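Local atomic coordinates of putative zinc protease (Bordetella pertussis, PDB entry 3IH6), a protein that is probably a zinc-dependent metalloendopeptidase of the M16 family, represented here by a fragment that includes part of its inactive domain. Residues A48-D53 with E122-K127; S57-A62 with A106-L111. One frame throughout, in Å; residues are numbered along the deposited sequence.

Contact 1: residues A48-D53 with E122-K127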
loop_
_atom_site.group_PDB
_atom_site.type_symbol
_atom_site.label_atom_id
_atom_site.label_comp_id
_atom_site.label_asym_id
_atom_site.label_seq_id
_atom_site.Cartn_x
_atom_site.Cartn_y
_atom_site.Cartn_z
ATOM N N ALA E 48 11.125 -8.177 22.018
ATOM C CA ALA E 48 11.762 -7.063 21.327
ATOM C C ALA E 48 10.805 -5.878 21.184
ATOM O O ALA E 48 11.224 -4.731 21.229
ATOM C CB ALA E 48 12.330 -7.507 19.982
ATOM N N THR E 49 9.518 -6.150 21.063
ATOM C CA THR E 49 8.511 -5.079 21.011
ATOM C C THR E 49 8.370 -4.412 22.373
ATOM O O THR E 49 8.196 -3.199 22.448
ATOM C CB THR E 49 7.115 -5.640 20.655
ATOM O OG1 THR E 49 7.113 -6.170 19.348
ATOM C CG2 THR E 49 6.034 -4.577 20.736
ATOM N N ILE E 50 8.429 -5.203 23.450
ATOM C CA ILE E 50 8.364 -4.620 24.777
ATOM C C ILE E 50 9.592 -3.745 25.016
ATOM O O ILE E 50 9.475 -2.704 25.617
ATOM C CB ILE E 50 8.287 -5.680 25.884
ATOM C CG1 ILE E 50 6.938 -6.430 25.830
ATOM C CG2 ILE E 50 8.595 -5.035 27.279
ATOM C CD1 ILE E 50 6.944 -7.752 26.610
ATOM N N LEU E 51 10.752 -4.183 24.550
ATOM C CA LEU E 51 12.013 -3.467 24.754
ATOM C C LEU E 51 12.187 -2.229 23.922
ATOM O O LEU E 51 12.860 -1.265 24.346
ATOM C CB LEU E 51 13.231 -4.403 24.488
ATOM C CG LEU E 51 13.221 -5.581 25.476
ATOM C CD1 LEU E 51 13.953 -6.777 24.915
ATOM C CD2 LEU E 51 13.747 -5.167 26.859
ATOM N N ALA E 52 11.622 -2.240 22.730
ATOM C CA ALA E 52 12.066 -1.278 21.722
ATOM C C ALA E 52 11.008 -0.377 21.167
ATOM O O ALA E 52 11.332 0.636 20.612
ATOM C CB ALA E 52 12.819 -2.014 20.574
ATOM N N ASP E 53 9.742 -0.721 21.341
ATOM C CA ASP E 53 8.622 -0.019 20.680
ATOM C C ASP E 53 7.809 0.922 21.588
ATOM O O ASP E 53 7.323 0.496 22.673
ATOM C CB ASP E 53 7.721 -1.096 20.072
ATOM C CG ASP E 53 6.618 -0.531 19.229
ATOM O OD1 ASP E 53 6.895 0.386 18.452
ATOM O OD2 ASP E 53 5.474 -1.028 19.334
ATOM N N GLU E 122 0.654 -7.759 27.125
ATOM C CA GLU E 122 -0.560 -7.517 26.372
ATOM C C GLU E 122 -0.301 -6.452 25.299
ATOM O O GLU E 122 -0.868 -6.537 24.214
ATOM C CB GLU E 122 -1.708 -7.082 27.276
ATOM C CG GLU E 122 -2.265 -8.127 28.235
ATOM C CD GLU E 122 -2.603 -9.448 27.549
ATOM O OE1 GLU E 122 -2.775 -9.493 26.310
ATOM O OE2 GLU E 122 -2.699 -10.467 28.264
ATOM N N ARG E 123 0.523 -5.433 25.592
ATOM C CA ARG E 123 0.840 -4.446 24.540
ATOM C C ARG E 123 1.521 -5.111 23.300
ATOM O O ARG E 123 1.103 -4.921 22.146
ATOM C CB ARG E 123 1.676 -3.282 25.087
ATOM C CG ARG E 123 2.338 -2.452 23.975
ATOM C CD ARG E 123 3.018 -1.153 24.438
ATOM N NE ARG E 123 4.109 -1.345 25.390
ATOM C CZ ARG E 123 5.399 -1.611 25.102
ATOM N NH1 ARG E 123 5.826 -1.791 23.852
ATOM N NH2 ARG E 123 6.278 -1.722 26.097
ATOM N N ALA E 124 2.534 -5.940 23.563
ATOM C CA ALA E 124 3.254 -6.628 22.500
ATOM C C ALA E 124 2.390 -7.678 21.798
ATOM O O ALA E 124 2.466 -7.819 20.550
ATOM C CB ALA E 124 4.485 -7.250 23.047
ATOM N N ARG E 125 1.533 -8.354 22.579
ATOM C CA ARG E 125 0.610 -9.354 22.015
ATOM C C ARG E 125 -0.399 -8.710 21.089
ATOM O O ARG E 125 -0.644 -9.208 19.985
ATOM C CB ARG E 125 -0.133 -10.155 23.112
ATOM C CG ARG E 125 -0.593 -11.533 22.617
ATOM C CD ARG E 125 -1.848 -12.134 23.295
ATOM N NE ARG E 125 -1.910 -11.942 24.748
ATOM C CZ ARG E 125 -1.335 -12.734 25.648
ATOM N NH1 ARG E 125 -1.470 -12.452 26.934
ATOM N NH2 ARG E 125 -0.650 -13.810 25.289
ATOM N N SER E 126 -1.015 -7.613 21.531
ATOM C CA SER E 126 -2.010 -6.938 20.665
ATOM C C SER E 126 -1.415 -6.505 19.313
ATOM O O SER E 126 -2.010 -6.751 18.246
ATOM C CB SER E 126 -2.691 -5.765 21.372
ATOM O OG SER E 126 -3.783 -5.286 20.578
ATOM N N LYS E 127 -0.235 -5.886 19.362
ATOM C CA LYS E 127 0.473 -5.457 18.156
ATOM C C LYS E 127 0.728 -6.625 17.194
ATOM O O LYS E 127 0.462 -6.538 15.972
ATOM C CB LYS E 127 1.799 -4.792 18.535
ATOM C CG LYS E 127 2.657 -4.416 17.330
ATOM C CD LYS E 127 3.980 -3.769 17.772
ATOM C CE LYS E 127 4.379 -2.689 16.775
ATOM N NZ LYS E 127 5.259 -3.218 15.708
HETATM O O HOH W 1 5.238 -7.818 18.954
HETATM O O HOH W 2 3.990 -1.666 21.369
#
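Thr49 and Ile50 receive Ala124 in a close apolar seat where helix 39-52 meets helix 118-136, a small worked example of how a tight joint between helices grades into a wet, charged border. CB of Ala124 lies 3.8 Å from CG1 of Ile50 and 3.9 Å from CG2 of Thr49. The axes of the short segments pass 8.9 Å apart, at 117°. With CG2 of Thr49 anti to the backbone N (chi1 -65° for OG1), CG2 of Thr49 also meets CD of Lys127, while OG1 turns to a water that donates to Ala124 O.

Beside this seat the Arg123 chain bends at chi3 and brings the edge of its guanidinium to the carbonyls at the C-terminal end of helix 39-52. NH1 of Arg123 donates to Thr49 O at 3.1 Å, reaching it from above the carbonyl plane; the helical bond from Asp53 N comes from the opposite face. NH2 adds a long, weak but straight bond to Ile50 O, in the plane of the guanidinium. Elsewhere on 122-127, Pro55 and Thr5 of a second subunit pack on Glu122 and Ser126.

The side of Asp53 and the exposed Lys127 is wetter. A water links OD2 of Asp53 to Arg123 NH1. OD2 of Asp53 stands 4.2 Å from Lys127 NZ, too far for a salt bridge; the lysine lays its CE against the carboxylate, and NZ bonds weakly to Asn2 O. The guanidinium thus joins the two helices through one good and one weak bond to carbonyls, an arrangement the helix dipole would probably favour, with Asp53 probably contributing electrostatically at longer range.

Contact 2: residues S57-A62 with A106-L111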
loop_
_atom_site.group_PDB
_atom_site.type_symbol
_atom_site.label_atom_id
_atom_site.label_comp_id
_atom_site.label_asym_id
_atom_site.label_seq_id
_atom_site.Cartn_x
_atom_site.Cartn_y
_atom_site.Cartn_z
ATOM N N SER E 57 8.626 1.690 26.113
ATOM C CA SER E 57 9.496 0.526 25.952
ATOM C C SER E 57 10.706 0.625 26.920
ATOM O O SER E 57 11.067 1.716 27.311
ATOM C CB SER E 57 10.000 0.462 24.527
ATOM O OG SER E 57 10.930 1.518 24.310
ATOM N N ARG E 58 11.346 -0.491 27.250
ATOM C CA ARG E 58 12.408 -0.503 28.259
ATOM C C ARG E 58 13.593 0.333 27.765
ATOM O O ARG E 58 14.092 1.214 28.484
ATOM C CB ARG E 58 12.845 -1.940 28.621
ATOM C CG ARG E 58 11.763 -2.861 29.255
ATOM C CD ARG E 58 11.223 -2.272 30.609
ATOM N NE ARG E 58 10.318 -3.157 31.363
ATOM C CZ ARG E 58 10.729 -4.098 32.217
ATOM N NH1 ARG E 58 12.027 -4.319 32.415
ATOM N NH2 ARG E 58 9.850 -4.859 32.845
ATOM N N LEU E 59 14.030 0.081 26.532
ATOM C CA LEU E 59 15.094 0.869 25.927
ATOM C C LEU E 59 14.792 2.381 25.903
ATOM O O LEU E 59 15.638 3.200 26.308
ATOM C CB LEU E 59 15.475 0.342 24.536
ATOM C CG LEU E 59 16.112 -1.062 24.527
ATOM C CD1 LEU E 59 16.262 -1.642 23.075
ATOM C CD2 LEU E 59 17.444 -1.026 25.203
ATOM N N TYR E 60 13.621 2.743 25.401
ATOM C CA TYR E 60 13.315 4.144 25.268
ATOM C C TYR E 60 13.440 4.816 26.620
ATOM O O TYR E 60 14.128 5.822 26.741
ATOM C CB TYR E 60 11.935 4.375 24.643
ATOM C CG TYR E 60 11.629 5.841 24.301
ATOM C CD1 TYR E 60 11.757 6.299 22.984
ATOM C CD2 TYR E 60 11.171 6.756 25.288
ATOM C CE1 TYR E 60 11.486 7.634 22.628
ATOM C CE2 TYR E 60 10.874 8.123 24.937
ATOM C CZ TYR E 60 11.023 8.519 23.590
ATOM O OH TYR E 60 10.743 9.794 23.209
ATOM N N HIS E 61 12.826 4.228 27.639
ATOM C CA HIS E 61 12.848 4.828 28.960
ATOM C C HIS E 61 14.260 4.944 29.575
ATOM O O HIS E 61 14.543 5.897 30.291
ATOM C CB HIS E 61 11.940 4.050 29.909
ATOM C CG HIS E 61 11.638 4.796 31.157
ATOM N ND1 HIS E 61 10.731 5.831 31.192
ATOM C CD2 HIS E 61 12.150 4.695 32.406
ATOM C CE1 HIS E 61 10.688 6.328 32.413
ATOM N NE2 HIS E 61 11.547 5.665 33.165
ATOM N N ALA E 62 15.131 3.973 29.292
ATOM C CA ALA E 62 16.487 3.981 29.852
ATOM C C ALA E 62 17.386 4.983 29.142
ATOM O O ALA E 62 18.221 5.619 29.776
ATOM C CB ALA E 62 17.094 2.579 29.789
ATOM N N ALA E 106 23.028 -3.257 29.356
ATOM C CA ALA E 106 22.554 -3.487 30.744
ATOM C C ALA E 106 21.047 -3.691 30.818
ATOM O O ALA E 106 20.571 -4.531 31.567
ATOM C CB ALA E 106 22.990 -2.381 31.668
ATOM N N THR E 107 20.272 -2.952 30.033
ATOM C CA THR E 107 18.797 -3.045 30.133
ATOM C C THR E 107 18.366 -4.377 29.570
ATOM O O THR E 107 17.501 -5.071 30.132
ATOM C CB THR E 107 18.105 -1.930 29.282
ATOM O OG1 THR E 107 18.601 -0.652 29.667
ATOM C CG2 THR E 107 16.578 -1.989 29.385
ATOM N N LEU E 108 18.978 -4.728 28.448
ATOM C CA LEU E 108 18.625 -5.945 27.722
ATOM C C LEU E 108 18.955 -7.193 28.522
ATOM O O LEU E 108 18.156 -8.109 28.592
ATOM C CB LEU E 108 19.334 -5.997 26.364
ATOM C CG LEU E 108 18.879 -4.999 25.303
ATOM C CD1 LEU E 108 19.800 -5.030 24.052
ATOM C CD2 LEU E 108 17.412 -5.151 24.927
ATOM N N GLU E 109 20.126 -7.198 29.149
ATOM C CA GLU E 109 20.648 -8.355 29.852
ATOM C C GLU E 109 20.341 -8.401 31.351
ATOM O O GLU E 109 20.759 -9.339 32.066
ATOM C CB GLU E 109 22.142 -8.433 29.587
ATOM C CG GLU E 109 22.412 -8.387 28.082
ATOM C CD GLU E 109 23.866 -8.271 27.738
ATOM O OE1 GLU E 109 24.746 -8.321 28.646
ATOM O OE2 GLU E 109 24.137 -8.157 26.538
ATOM N N SER E 110 19.554 -7.448 31.840
ATOM C CA SER E 110 19.167 -7.523 33.253
ATOM C C SER E 110 17.655 -7.605 33.530
ATOM O O SER E 110 17.186 -7.266 34.615
ATOM C CB SER E 110 19.819 -6.381 34.031
ATOM O OG SER E 110 19.175 -5.161 33.706
ATOM N N LEU E 111 16.901 -8.081 32.550
ATOM C CA LEU E 111 15.454 -8.218 32.665
ATOM C C LEU E 111 15.106 -9.190 33.789
ATOM O O LEU E 111 13.980 -9.185 34.324
ATOM C CB LEU E 111 14.876 -8.737 31.334
ATOM C CG LEU E 111 15.004 -7.764 30.169
ATOM C CD1 LEU E 111 14.765 -8.515 28.831
ATOM C CD2 LEU E 111 14.053 -6.573 30.321
#
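Thr107 turns CG2 anti to its own backbone nitrogen, with OG1 at chi1 -55°, and thereby presents its two branches to successive turns of helix 58-63. CG2 of Thr107 meets CB of Arg58 at 3.8 Å, whereas OG1 of Thr107 lies 3.6 Å from CB of Ala62; the hydroxyl is engaged within its own helix, with Thr103 O. Beyond CB, Arg58 folds at chi2 (-60°) and then extends: CB stays against Thr107 while the rest of the chain turns away, bringing the guanidinium obliquely across Leu111. NH1 of Arg58 comes to 3.7 Å from CD2 of Leu111, a van der Waals contact only. What fixes the charged end lies in the following connection and helix: NH1 bonds to Lys114 O, and NE forms a salt bridge with Glu120.

The packing belongs to the helical layer that covers one side of the antiparallel sheet in this alpha+beta domain of the M16 family, joining the short helix 58-63 to the end of helix 97-109. Nearer the sheet, Leu59 and Leu108 meet at about a right angle, CD1 and CD2 of Leu59 each 4.1 Å from CD2 of Leu108. Phe87 of strand 84-90 touches both leucines, and Leu51 of helix 39-52 adds its side chain against Leu108 and Leu111. At the start of helix 58-63, Ser57 serves as N-cap: OG of Ser57 accepts from Tyr60 N at 3.2 Å, closing the first turn that offers Arg58 and Leu59 to the neighbouring helix.

Both contacts belong to one helical layer over the sheet, and along the chain contact 2 is nested within the loop that contact 1 closes. Contact 1 has its centre nearer that of the chain (about 8 Å against 11 Å), yet it ends in the exposed Lys127; none of the touching residues of contact 2 is exposed. They meet directly: Leu59 N probably donates to Leu51 O at 2.8 Å. Contact 1, next to a second subunit, combines apolar packing of Ala124 with Thr49 and Ile50, carbonyl bonds and waters. Contact 2, touched by no other chain, relies on methyl packing, its polar ends being held elsewhere. Glu120, on helix 118-136, connects the two by holding Arg58 and packing on Ile50.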